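Protein of unknown function DUF574 (Streptomyces avermitilis, PDB 3GIW) is of unknown function but has a Rossmann-like fold, binds S-adenosyl-L-homocysteine and is probably an S-adenosylmethionine-dependent methyltransferase. Local coordinates at residues D64-N67 with R68-H72; I182-R185 with L186-P189; E234-G238 with L239-E243. One frame throughout, in Å; residues are numbered along the deposited sequence. Where two conformers were deposited one is given.

Contact 1 of 3, residues D64-N67 with R68-H72; sequences DWMN and RAVAH
Within helix 55-75, side chains about one turn apart meet: Trp65 on Ala69 and Arg68, and Met66 on Val70. Ala69 CB sits over one face of the indole in a CH-pi contact, 4.0 Å from the centroid of the six-membered ring and only 14° off the ring normal. The methyl is displaced toward the rim, where CZ2 of Trp65 is its nearest ring atom. With CG of Trp65 anti to the backbone N (chi1 179°), the indole extends beside its own carbonyl carbon and thus over the next turn.

Arg68 reaches the same ring from another direction. Its NH2 lies 3.8 Å from Trp65 CD1, at the edge and near the ring plane, while the guanidinium stands almost upright to the indole, the planes 83° apart. One guanidinium face rests on Trp65 CA, and the polar end is held from outside by the carbonyl oxygens of Trp252 and, weakly, His253. The ring of Trp252 also meets that of Trp65.

Around the helix, Met66, a selenomethionine, in one of its two conformers runs alongside Val70 and points the same way, its SE 3.8 Å from Val70 CG2. Val70 continues onto helix 95-102, whereas Met66 packs on strand 163-167. Four i to i+4 backbone bonds hold the turns in step, among them Ala69 N to Trp65 O at 2.8 Å. This is i to i+3 and i to i+4 packing along one alpha helix, which also carries Asn62 and Arg63 of the S-adenosyl-L-homocysteine site of a Rossmann-like methyltransferase fold.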
loop_
_atom_site.group_PDB
_atom_site.type_symbol
_atom_site.label_atom_id
_atom_site.label_comp_id
_atom_site.label_asym_id
_atom_site.label_seq_id
_atom_site.Cartn_x
_atom_site.Cartn_y
_atom_site.Cartn_z
ATOM N N ASP A 64 6.492 7.899 -1.158
ATOM C CA ASP A 64 7.211 8.652 -0.134
ATOM C C ASP A 64 6.502 8.534 1.233
ATOM O O ASP A 64 7.151 8.396 2.276
ATOM C CB ASP A 64 7.318 10.138 -0.525
ATOM C CG ASP A 64 8.282 10.400 -1.687
ATOM O OD1 ASP A 64 9.111 9.541 -2.012
ATOM O OD2 ASP A 64 8.184 11.499 -2.280
ATOM N N TRP A 65 5.169 8.560 1.205
ATOM C CA TRP A 65 4.349 8.406 2.396
ATOM C C TRP A 65 4.617 7.031 3.031
ATOM O O TRP A 65 4.792 6.951 4.252
ATOM C CB TRP A 65 2.836 8.604 2.090
ATOM C CG TRP A 65 2.007 8.417 3.341
ATOM C CD1 TRP A 65 1.766 9.338 4.284
ATOM C CD2 TRP A 65 1.402 7.197 3.793
ATOM N NE1 TRP A 65 1.036 8.783 5.317
ATOM C CE2 TRP A 65 0.818 7.464 5.036
ATOM C CE3 TRP A 65 1.304 5.906 3.264
ATOM C CZ2 TRP A 65 0.150 6.478 5.768
ATOM C CZ3 TRP A 65 0.673 4.946 4.020
ATOM C CH2 TRP A 65 0.083 5.243 5.225
HETATM N N MSE A 66 4.639 5.974 2.229
HETATM C CA MSE A 66 4.945 4.649 2.781
HETATM C C MSE A 66 6.264 4.709 3.540
HETATM O O MSE A 66 6.379 4.182 4.636
HETATM C CB MSE A 66 5.035 3.583 1.670
HETATM C CG MSE A 66 5.374 2.179 2.198
HETATM SE SE MSE A 66 7.286 1.770 2.393
HETATM C CE MSE A 66 7.637 1.150 0.643
ATOM N N ASN A 67 7.267 5.330 2.933
ATOM C CA ASN A 67 8.577 5.419 3.552
ATOM C C ASN A 67 8.479 6.105 4.930
ATOM O O ASN A 67 9.050 5.620 5.912
ATOM C CB ASN A 67 9.587 6.190 2.683
ATOM C CG ASN A 67 9.923 5.515 1.355
ATOM O OD1 ASN A 67 9.593 4.371 1.091
ATOM N ND2 ASN A 67 10.652 6.244 0.536
ATOM N N ARG A 68 7.774 7.231 5.031
ATOM C CA ARG A 68 7.656 7.950 6.292
ATOM C C ARG A 68 6.809 7.159 7.308
ATOM O O ARG A 68 7.140 7.148 8.496
ATOM C CB ARG A 68 7.078 9.354 6.074
ATOM C CG ARG A 68 7.911 10.207 5.171
ATOM C CD ARG A 68 7.556 11.670 5.254
ATOM N NE ARG A 68 6.148 11.999 5.041
ATOM C CZ ARG A 68 5.528 11.978 3.863
ATOM N NH1 ARG A 68 6.172 11.654 2.754
ATOM N NH2 ARG A 68 4.226 12.239 3.793
ATOM N N ALA A 69 5.743 6.501 6.860
ATOM C CA ALA A 69 4.887 5.728 7.760
ATOM C C ALA A 69 5.641 4.529 8.353
ATOM O O ALA A 69 5.556 4.277 9.572
ATOM C CB ALA A 69 3.601 5.312 7.082
ATOM N N VAL A 70 6.386 3.803 7.513
ATOM C CA VAL A 70 7.133 2.642 7.997
ATOM C C VAL A 70 8.260 3.079 8.930
ATOM O O VAL A 70 8.472 2.448 9.996
ATOM C CB VAL A 70 7.647 1.790 6.818
ATOM C CG1 VAL A 70 8.626 0.694 7.287
ATOM C CG2 VAL A 70 6.442 1.160 6.067
ATOM N N ALA A 71 8.959 4.166 8.595
ATOM C CA ALA A 71 9.976 4.706 9.497
ATOM C C ALA A 71 9.388 5.106 10.874
ATOM O O ALA A 71 9.947 4.756 11.915
ATOM C CB ALA A 71 10.671 5.891 8.837
ATOM N N HIS A 72 8.245 5.778 10.891
ATOM C CA HIS A 72 7.548 6.092 12.128
ATOM C C HIS A 72 7.239 4.822 12.932
ATOM O O HIS A 72 7.446 4.761 14.147
ATOM C CB HIS A 72 6.221 6.800 11.839
ATOM C CG HIS A 72 5.437 7.137 13.071
ATOM N ND1 HIS A 72 5.658 8.294 13.788
ATOM C CD2 HIS A 72 4.478 6.452 13.743
ATOM C CE1 HIS A 72 4.862 8.311 14.843
ATOM N NE2 HIS A 72 4.123 7.217 14.828
#

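Contact 2 of 3, residues I182-R185 with L186-P189; sequences IVRR and LLEP
Ile182 and Leu186 meet on the last turns of helix 179-187, the helix of the beta-alpha-beta crossover from strand 163-167 to strand 195-201. The backbone bonds change as this helix runs out. Leu186 N donates to Ile182 O at 3.1 Å in a fairly straight bond (161°), and Leu187 N to Val183 O is already more bent (138°). Beyond that the bonds are weak and shared: Arg184 O receives both Leu187 N and Glu188 N, and Glu188 N also leans weakly toward Arg185 O.

The apolar contact is between Ile182 and Leu186 and continues into the protein. Ile182 CG2 approaches Leu186 CD1 at 4.3 Å, and both residues are buried; Ile182 borders Met140, a residue of the S-adenosyl-L-homocysteine site, while Leu186 lies on Pro143 of helix 143-147.

Both arginines bring guanidinium nitrogens against apolar carbons, and neither is paired with Glu188. Arg184 and Leu187 run side by side in the same direction, with Arg184 NE 3.8 Å from Leu187 CD2. Bends at chi2 (-61°) and chi3 curl the arginine chain round so that NE passes this methyl, while NH1 is bound by the carbonyl oxygens of Phe235 and Glu237. Arg185 instead crosses Glu188 and Pro189 at about a right angle. Its guanidinium keeps well away from the glutamate carboxylate, with NH1 and OE1 of Glu188 6.4 Å apart, and it is the proline that meets the guanidinium edge: Pro189 CD lies in its plane, 3.9 Å from Arg185 NH1.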
loop_
_atom_site.group_PDB
_atom_site.type_symbol
_atom_site.label_atom_id
_atom_site.label_comp_id
_atom_site.label_asym_id
_atom_site.label_seq_id
_atom_site.Cartn_x
_atom_site.Cartn_y
_atom_site.Cartn_z
ATOM N N ILE A 182 -12.820 -6.956 5.170
ATOM C CA ILE A 182 -11.616 -7.722 4.838
ATOM C C ILE A 182 -10.435 -7.169 5.631
ATOM O O ILE A 182 -9.683 -7.933 6.272
ATOM C CB ILE A 182 -11.275 -7.593 3.363
ATOM C CG1 ILE A 182 -12.329 -8.331 2.554
ATOM C CG2 ILE A 182 -9.825 -8.118 3.051
ATOM C CD1 ILE A 182 -12.178 -8.079 1.077
ATOM N N VAL A 183 -10.250 -5.856 5.619
ATOM C CA VAL A 183 -9.143 -5.276 6.364
ATOM C C VAL A 183 -9.248 -5.608 7.857
ATOM O O VAL A 183 -8.237 -6.012 8.488
ATOM C CB VAL A 183 -9.054 -3.764 6.116
ATOM C CG1 VAL A 183 -8.137 -3.115 7.163
ATOM C CG2 VAL A 183 -8.598 -3.494 4.705
ATOM N N ARG A 184 -10.437 -5.461 8.425
ATOM C CA ARG A 184 -10.595 -5.685 9.846
ATOM C C ARG A 184 -10.479 -7.184 10.177
ATOM O O ARG A 184 -10.076 -7.527 11.283
ATOM C CB ARG A 184 -11.844 -4.968 10.366
ATOM C CG ARG A 184 -11.668 -3.413 10.128
ATOM C CD ARG A 184 -10.437 -2.804 10.880
ATOM N NE ARG A 184 -10.721 -2.905 12.321
ATOM C CZ ARG A 184 -11.228 -1.936 13.068
ATOM N NH1 ARG A 184 -11.424 -0.739 12.564
ATOM N NH2 ARG A 184 -11.501 -2.172 14.353
ATOM N N ARG A 185 -10.800 -8.078 9.254
ATOM C CA ARG A 185 -10.563 -9.516 9.456
ATOM C C ARG A 185 -9.065 -9.847 9.523
ATOM O O ARG A 185 -8.640 -10.677 10.321
ATOM C CB ARG A 185 -11.222 -10.325 8.344
ATOM C CG ARG A 185 -11.034 -11.816 8.413
ATOM C CD ARG A 185 -11.573 -12.411 9.748
ATOM N NE ARG A 185 -11.238 -13.830 9.854
ATOM C CZ ARG A 185 -10.121 -14.309 10.403
ATOM N NH1 ARG A 185 -9.243 -13.500 10.944
ATOM N NH2 ARG A 185 -9.894 -15.629 10.435
ATOM N N LEU A 186 -8.260 -9.183 8.710
ATOM C CA LEU A 186 -6.807 -9.318 8.815
ATOM C C LEU A 186 -6.220 -8.760 10.103
ATOM O O LEU A 186 -5.195 -9.270 10.596
ATOM C CB LEU A 186 -6.098 -8.664 7.611
ATOM C CG LEU A 186 -6.382 -9.333 6.269
ATOM C CD1 LEU A 186 -5.996 -8.418 5.086
ATOM C CD2 LEU A 186 -5.663 -10.668 6.197
ATOM N N LEU A 187 -6.847 -7.733 10.657
ATOM C CA LEU A 187 -6.354 -7.117 11.890
ATOM C C LEU A 187 -6.733 -7.956 13.136
ATOM O O LEU A 187 -6.074 -7.875 14.172
ATOM C CB LEU A 187 -6.905 -5.681 12.006
ATOM C CG LEU A 187 -6.323 -4.757 13.109
ATOM C CD1 LEU A 187 -4.815 -4.542 12.998
ATOM C CD2 LEU A 187 -7.029 -3.394 13.065
ATOM N N GLU A 188 -7.814 -8.735 13.049
ATOM C CA GLU A 188 -8.344 -9.505 14.187
ATOM C C GLU A 188 -7.276 -10.273 14.964
ATOM O O GLU A 188 -7.212 -10.136 16.194
ATOM C CB GLU A 188 -9.432 -10.475 13.707
ATOM C CG GLU A 188 -10.754 -9.839 13.424
ATOM C CD GLU A 188 -11.508 -9.438 14.671
ATOM O OE1 GLU A 188 -11.053 -9.798 15.790
ATOM O OE2 GLU A 188 -12.563 -8.762 14.519
ATOM N N PRO A 189 -6.468 -11.109 14.277
ATOM C CA PRO A 189 -5.481 -11.943 15.027
ATOM C C PRO A 189 -4.257 -11.210 15.563
ATOM O O PRO A 189 -3.412 -11.818 16.247
ATOM C CB PRO A 189 -5.043 -12.978 13.990
ATOM C CG PRO A 189 -5.203 -12.304 12.694
ATOM C CD PRO A 189 -6.453 -11.464 12.846
#

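Contact 3 of 3, residues E234-G238 with L239-E243; sequences EFFEG and LELVE
Leu241 stands at about a right angle to Phe236 and sets CD2 over one face of the phenyl ring, 4.0 Å from Phe236 CD1. Leu239 approaches the same ring obliquely, its CD1 4.3 Å from Phe236 CD1, and its CB lies close to Phe236 O. Leu239 also touches Leu187 of helix 179-187 and Leu196 of strand 195-201. Phe236 CG is anti to the carbonyl carbon (chi1 -67°), which turns the ring back beside the backbone N and in among both leucines and strands 195-201 and 269-275.

The chain reverses in a type II beta turn from Phe236 to Leu239. Leu239 N donates to Phe236 O at 3.0 Å, from well above the carbonyl plane. Gly238 occupies the third position with positive phi (82°), where a side chain would jam against the preceding carbonyl oxygen. A water bridges Phe236 O (2.8 Å) and Leu239 O.

Cutting Leu239 back to an alanine is likely to leave a gap beside the Phe236 ring and Leu187, with CG and both delta methyls gone. A type I turn (Glu234 to Glu237) and this type II turn lead from helix 229-234 into strand 240-248, outermost in a sheet ordered 3-2-1-4-5-7-6, as in class I methyltransferases.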
loop_
_atom_site.group_PDB
_atom_site.type_symbol
_atom_site.label_atom_id
_atom_site.label_comp_id
_atom_site.label_asym_id
_atom_site.label_seq_id
_atom_site.Cartn_x
_atom_site.Cartn_y
_atom_site.Cartn_z
ATOM N N GLU A 234 -14.209 4.787 8.286
ATOM C CA GLU A 234 -14.788 3.485 8.649
ATOM C C GLU A 234 -13.710 2.422 8.911
ATOM O O GLU A 234 -13.867 1.543 9.783
ATOM C CB GLU A 234 -15.749 2.956 7.579
ATOM C CG GLU A 234 -16.691 1.895 8.149
ATOM C CD GLU A 234 -17.687 1.340 7.152
ATOM O OE1 GLU A 234 -17.738 1.841 6.005
ATOM O OE2 GLU A 234 -18.471 0.420 7.577
ATOM N N PHE A 235 -12.633 2.438 8.142
ATOM C CA PHE A 235 -11.533 1.490 8.372
ATOM C C PHE A 235 -10.885 1.612 9.764
ATOM O O PHE A 235 -10.288 0.651 10.231
ATOM C CB PHE A 235 -10.423 1.646 7.303
ATOM C CG PHE A 235 -10.839 1.261 5.904
ATOM C CD1 PHE A 235 -10.731 -0.038 5.467
ATOM C CD2 PHE A 235 -11.337 2.209 5.046
ATOM C CE1 PHE A 235 -11.124 -0.394 4.181
ATOM C CE2 PHE A 235 -11.745 1.857 3.754
ATOM C CZ PHE A 235 -11.633 0.575 3.324
ATOM N N PHE A 236 -10.965 2.782 10.393
ATOM C CA PHE A 236 -10.198 3.046 11.604
ATOM C C PHE A 236 -11.077 3.123 12.868
ATOM O O PHE A 236 -10.592 3.441 13.966
ATOM C CB PHE A 236 -9.373 4.319 11.390
ATOM C CG PHE A 236 -8.319 4.160 10.361
ATOM C CD1 PHE A 236 -7.110 3.611 10.689
ATOM C CD2 PHE A 236 -8.533 4.552 9.036
ATOM C CE1 PHE A 236 -6.109 3.462 9.746
ATOM C CE2 PHE A 236 -7.526 4.387 8.097
ATOM C CZ PHE A 236 -6.311 3.834 8.457
ATOM N N GLU A 237 -12.366 2.839 12.728
ATOM C CA GLU A 237 -13.282 2.815 13.889
ATOM C C GLU A 237 -12.822 1.831 14.951
ATOM O O GLU A 237 -12.473 0.709 14.648
ATOM C CB GLU A 237 -14.709 2.494 13.450
ATOM C CG GLU A 237 -15.375 3.635 12.707
ATOM C CD GLU A 237 -15.727 4.846 13.588
ATOM O OE1 GLU A 237 -15.945 4.661 14.809
ATOM O OE2 GLU A 237 -15.825 5.985 13.050
ATOM N N GLY A 238 -12.797 2.270 16.208
ATOM C CA GLY A 238 -12.299 1.414 17.280
ATOM C C GLY A 238 -10.790 1.388 17.442
ATOM O O GLY A 238 -10.292 0.755 18.361
ATOM N N LEU A 239 -10.057 2.014 16.519
ATOM C CA LEU A 239 -8.596 2.159 16.585
ATOM C C LEU A 239 -8.193 3.564 17.006
ATOM O O LEU A 239 -8.997 4.508 16.932
ATOM C CB LEU A 239 -7.958 1.822 15.216
ATOM C CG LEU A 239 -8.355 0.488 14.603
ATOM C CD1 LEU A 239 -7.664 0.218 13.249
ATOM C CD2 LEU A 239 -8.061 -0.646 15.570
ATOM N N GLU A 240 -6.946 3.717 17.426
ATOM C CA GLU A 240 -6.449 4.989 17.942
ATOM C C GLU A 240 -5.531 5.645 16.905
ATOM O O GLU A 240 -4.389 5.266 16.731
ATOM C CB GLU A 240 -5.736 4.776 19.292
ATOM C CG GLU A 240 -6.696 4.170 20.362
ATOM C CD GLU A 240 -6.142 4.084 21.791
ATOM O OE1 GLU A 240 -4.918 4.148 21.961
ATOM O OE2 GLU A 240 -6.955 3.970 22.736
ATOM N N LEU A 241 -6.056 6.644 16.214
ATOM C CA LEU A 241 -5.290 7.307 15.154
ATOM C C LEU A 241 -4.084 8.039 15.685
ATOM O O LEU A 241 -4.173 8.767 16.692
ATOM C CB LEU A 241 -6.151 8.307 14.345
ATOM C CG LEU A 241 -7.092 7.683 13.311
ATOM C CD1 LEU A 241 -8.279 8.626 12.982
ATOM C CD2 LEU A 241 -6.372 7.275 12.041
ATOM N N VAL A 242 -2.953 7.871 15.012
ATOM C CA VAL A 242 -1.775 8.696 15.228
ATOM C C VAL A 242 -2.033 10.091 14.629
ATOM O O VAL A 242 -2.524 10.199 13.493
ATOM C CB VAL A 242 -0.523 8.051 14.564
ATOM C CG1 VAL A 242 0.739 8.934 14.725
ATOM C CG2 VAL A 242 -0.285 6.642 15.151
ATOM N N GLU A 243 -1.734 11.170 15.342
ATOM C CA GLU A 243 -1.896 12.513 14.795
ATOM C C GLU A 243 -1.014 12.611 13.545
ATOM O O GLU A 243 0.072 12.061 13.524
ATOM C CB GLU A 243 -1.541 13.607 15.841
ATOM C CG GLU A 243 -0.066 13.619 16.278
ATOM C CD GLU A 243 0.885 14.377 15.338
ATOM O OE1 GLU A 243 0.423 15.174 14.478
ATOM O OE2 GLU A 243 2.119 14.160 15.487
HETATM O O HOH W 1 -10.411 6.086 14.805
HETATM O O HOH W 2 -12.022 4.771 17.033
#

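Along the chain the contacts come in series, contact 1 on helix 55-75, contact 2 on helix 179-187 and contact 3 at the start of strand 240-248, an outermost strand of the seven-stranded mixed sheet. Contacts 1 and 2 have centres about 22 Å apart and do not touch. Contact 3 meets both: its strand where His72 NE2 packs 3.8 Å from Val242 CG1, and its turn where Leu187 CD2 lies 3.7 Å from Leu239 CD1 and the Arg184 guanidinium reaches turn carbonyls. Its centre is about 18 Å from that of contact 1 and 14 Å from that of contact 2. Contact 3 thus lies between two helices distant in sequence, each beside residues of the S-adenosyl-L-homocysteine site.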